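Local structure of Lin2960 protein (Listeria innocua, 3OOP) at residues V42-E47 / A58-K63. The protein is of uncharacterised function but belongs to the MarR family and probably binds DNA as a transcription regulator. Numbering follows the deposited sequence. Where two conformers were deposited one is given.
Sequences VLEGIE and ALWTKK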
loop_
_atom_site.group_PDB
_atom_site.type_symbol
_atom_site.label_atom_id
_atom_site.label_comp_id
_atom_site.label_asym_id
_atom_site.label_seq_id
_atom_site.Cartn_x
_atom_site.Cartn_y
_atom_site.Cartn_z
ATOM N N VAL A 42 23.273 2.487 0.847
ATOM C CA VAL A 42 24.335 1.889 0.050
ATOM C C VAL A 42 25.330 1.132 0.941
ATOM O O VAL A 42 25.670 -0.011 0.648
ATOM C CB VAL A 42 25.020 2.922 -0.875
ATOM C CG1 VAL A 42 26.225 2.310 -1.553
ATOM C CG2 VAL A 42 24.027 3.410 -1.933
ATOM N N LEU A 43 25.767 1.761 2.031
ATOM C CA LEU A 43 26.685 1.122 2.987
ATOM C C LEU A 43 26.157 -0.200 3.527
ATOM O O LEU A 43 26.888 -1.198 3.545
ATOM C CB LEU A 43 26.961 2.044 4.175
ATOM C CG LEU A 43 28.214 2.886 4.276
ATOM C CD1 LEU A 43 28.215 3.566 5.647
ATOM C CD2 LEU A 43 29.503 2.064 4.081
ATOM N N GLU A 44 24.903 -0.182 3.992
ATOM C CA GLU A 44 24.209 -1.372 4.499
ATOM C C GLU A 44 24.193 -2.487 3.451
ATOM O O GLU A 44 24.421 -3.662 3.766
ATOM C CB GLU A 44 22.775 -0.990 4.918
ATOM C CG GLU A 44 21.763 -2.136 4.960
ATOM C CD GLU A 44 20.333 -1.655 4.761
ATOM O OE1 GLU A 44 19.660 -2.147 3.830
ATOM O OE2 GLU A 44 19.878 -0.779 5.521
ATOM N N GLY A 45 23.898 -2.112 2.204
ATOM C CA GLY A 45 23.867 -3.067 1.097
ATOM C C GLY A 45 25.233 -3.661 0.840
ATOM O O GLY A 45 25.361 -4.852 0.593
ATOM N N ILE A 46 26.262 -2.819 0.882
ATOM C CA ILE A 46 27.635 -3.302 0.738
ATOM C C ILE A 46 28.007 -4.257 1.877
ATOM O O ILE A 46 28.505 -5.356 1.626
ATOM C CB ILE A 46 28.655 -2.140 0.584
ATOM C CG1 ILE A 46 28.353 -1.339 -0.690
ATOM C CG2 ILE A 46 30.084 -2.689 0.521
ATOM C CD1 ILE A 46 29.165 -0.037 -0.858
ATOM N N GLU A 47 27.736 -3.859 3.120
ATOM C CA GLU A 47 28.021 -4.733 4.269
ATOM C C GLU A 47 27.335 -6.081 4.099
ATOM O O GLU A 47 27.941 -7.103 4.360
ATOM C CB GLU A 47 27.602 -4.080 5.599
ATOM C CG GLU A 47 28.112 -4.817 6.870
ATOM C CD GLU A 47 27.365 -6.110 7.187
ATOM O OE1 GLU A 47 26.145 -6.203 6.899
ATOM O OE2 GLU A 47 28.009 -7.043 7.737
ATOM N N ALA A 58 22.863 -1.189 -7.019
ATOM C CA ALA A 58 21.724 -0.497 -7.614
ATOM C C ALA A 58 20.452 -1.327 -7.463
ATOM O O ALA A 58 19.436 -0.833 -6.980
ATOM C CB ALA A 58 22.002 -0.196 -9.081
ATOM N N LEU A 59 20.526 -2.602 -7.850
ATOM C CA LEU A 59 19.396 -3.527 -7.717
ATOM C C LEU A 59 18.970 -3.710 -6.257
ATOM O O LEU A 59 17.778 -3.651 -5.932
ATOM C CB LEU A 59 19.741 -4.878 -8.350
ATOM C CG LEU A 59 19.399 -5.139 -9.824
ATOM C CD1 LEU A 59 20.045 -4.139 -10.791
ATOM C CD2 LEU A 59 19.789 -6.568 -10.195
ATOM N N TRP A 60 19.950 -3.911 -5.378
ATOM C CA TRP A 60 19.695 -4.082 -3.951
ATOM C C TRP A 60 18.988 -2.877 -3.337
ATOM O O TRP A 60 18.045 -3.036 -2.569
ATOM C CB TRP A 60 21.011 -4.356 -3.205
ATOM C CG TRP A 60 20.841 -4.636 -1.745
ATOM C CD1 TRP A 60 20.782 -3.722 -0.734
ATOM C CD2 TRP A 60 20.718 -5.923 -1.131
ATOM N NE1 TRP A 60 20.624 -4.359 0.475
ATOM C CE2 TRP A 60 20.578 -5.710 0.259
ATOM C CE3 TRP A 60 20.693 -7.233 -1.623
ATOM C CZ2 TRP A 60 20.438 -6.765 1.174
ATOM C CZ3 TRP A 60 20.543 -8.288 -0.714
ATOM C CH2 TRP A 60 20.423 -8.041 0.667
ATOM N N THR A 61 19.448 -1.672 -3.667
ATOM C CA THR A 61 18.915 -0.472 -3.040
ATOM C C THR A 61 17.765 0.121 -3.847
ATOM O O THR A 61 17.033 0.979 -3.346
ATOM C CB THR A 61 19.995 0.617 -2.881
ATOM O OG1 THR A 61 20.496 0.977 -4.172
ATOM C CG2 THR A 61 21.149 0.124 -2.023
ATOM N N LYS A 62 17.618 -0.343 -5.090
ATOM C CA LYS A 62 16.641 0.216 -6.039
ATOM C C LYS A 62 16.913 1.695 -6.334
ATOM O O LYS A 62 16.004 2.529 -6.325
ATOM C CB LYS A 62 15.206 -0.025 -5.555
ATOM C CG LYS A 62 14.759 -1.461 -5.737
ATOM C CD LYS A 62 13.513 -1.788 -4.934
ATOM C CE LYS A 62 13.867 -2.454 -3.612
ATOM N NZ LYS A 62 12.654 -2.997 -2.929
ATOM N N LYS A 63 18.181 2.002 -6.590
ATOM C CA LYS A 63 18.600 3.325 -7.037
ATOM C C LYS A 63 19.187 3.173 -8.433
ATOM O O LYS A 63 19.619 2.083 -8.804
ATOM C CB LYS A 63 19.638 3.913 -6.073
ATOM C CG LYS A 63 19.142 4.068 -4.633
ATOM C CD LYS A 63 20.231 4.629 -3.718
ATOM C CE LYS A 63 19.807 4.592 -2.248
ATOM N NZ LYS A 63 18.726 5.561 -1.903
HETATM O O HOH W 1 20.364 -1.259 1.670
#
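W60 lies against the backbone of G45, and this is the tight part of the contact. W60 NE1 is 3.5 Å from G45 CA, and W60 CD1 is 3.6 Å from the same G45 CA. The indole meets the glycine obliquely. G45 presents a bare CA to the ring. CG of W60 is anti to its backbone N (chi1 -176°), which carries the indole across to helix 37-49. There it also touches A48 and N49.

Beside it, T61 adds a methyl contact. T61 CG2 sits 4.2 Å from V42 CA and 4.4 Å from V42 CG2. T61 OG1 hydrogen-bonds to the I57 carbonyl O in its own helix, leaving the methyl to meet V42. V42 is buried and also packs on I71 and L75 of helix 65-77. Helix 54-61 ends at T61; K62 leaves it with positive phi and K63 comes next. K63 CD passes V42 CG2 at 4.4 Å.

The polar side is looser. E44 has two conformers. In the one given, E44 OE1 stays 4.1 Å from W60 NE1, near the ring plane, and the two do not bond directly. The carboxylate and ring planes are then 77° apart. A water at the indole edge accepts a weak bond from W60 NE1 at 3.3 Å. Its link to E44 OE1 is doubtful, being too short and resting on one conformer.

The contact joins two helices of the winged helix-turn-helix domain. No direct hydrogen bond crosses between the segments. Van der Waals contact of the indole on a glycine, and of aliphatic carbons of V42, T61 and K63, therefore dominates the interface; any polar link through the water is weak and uncertain.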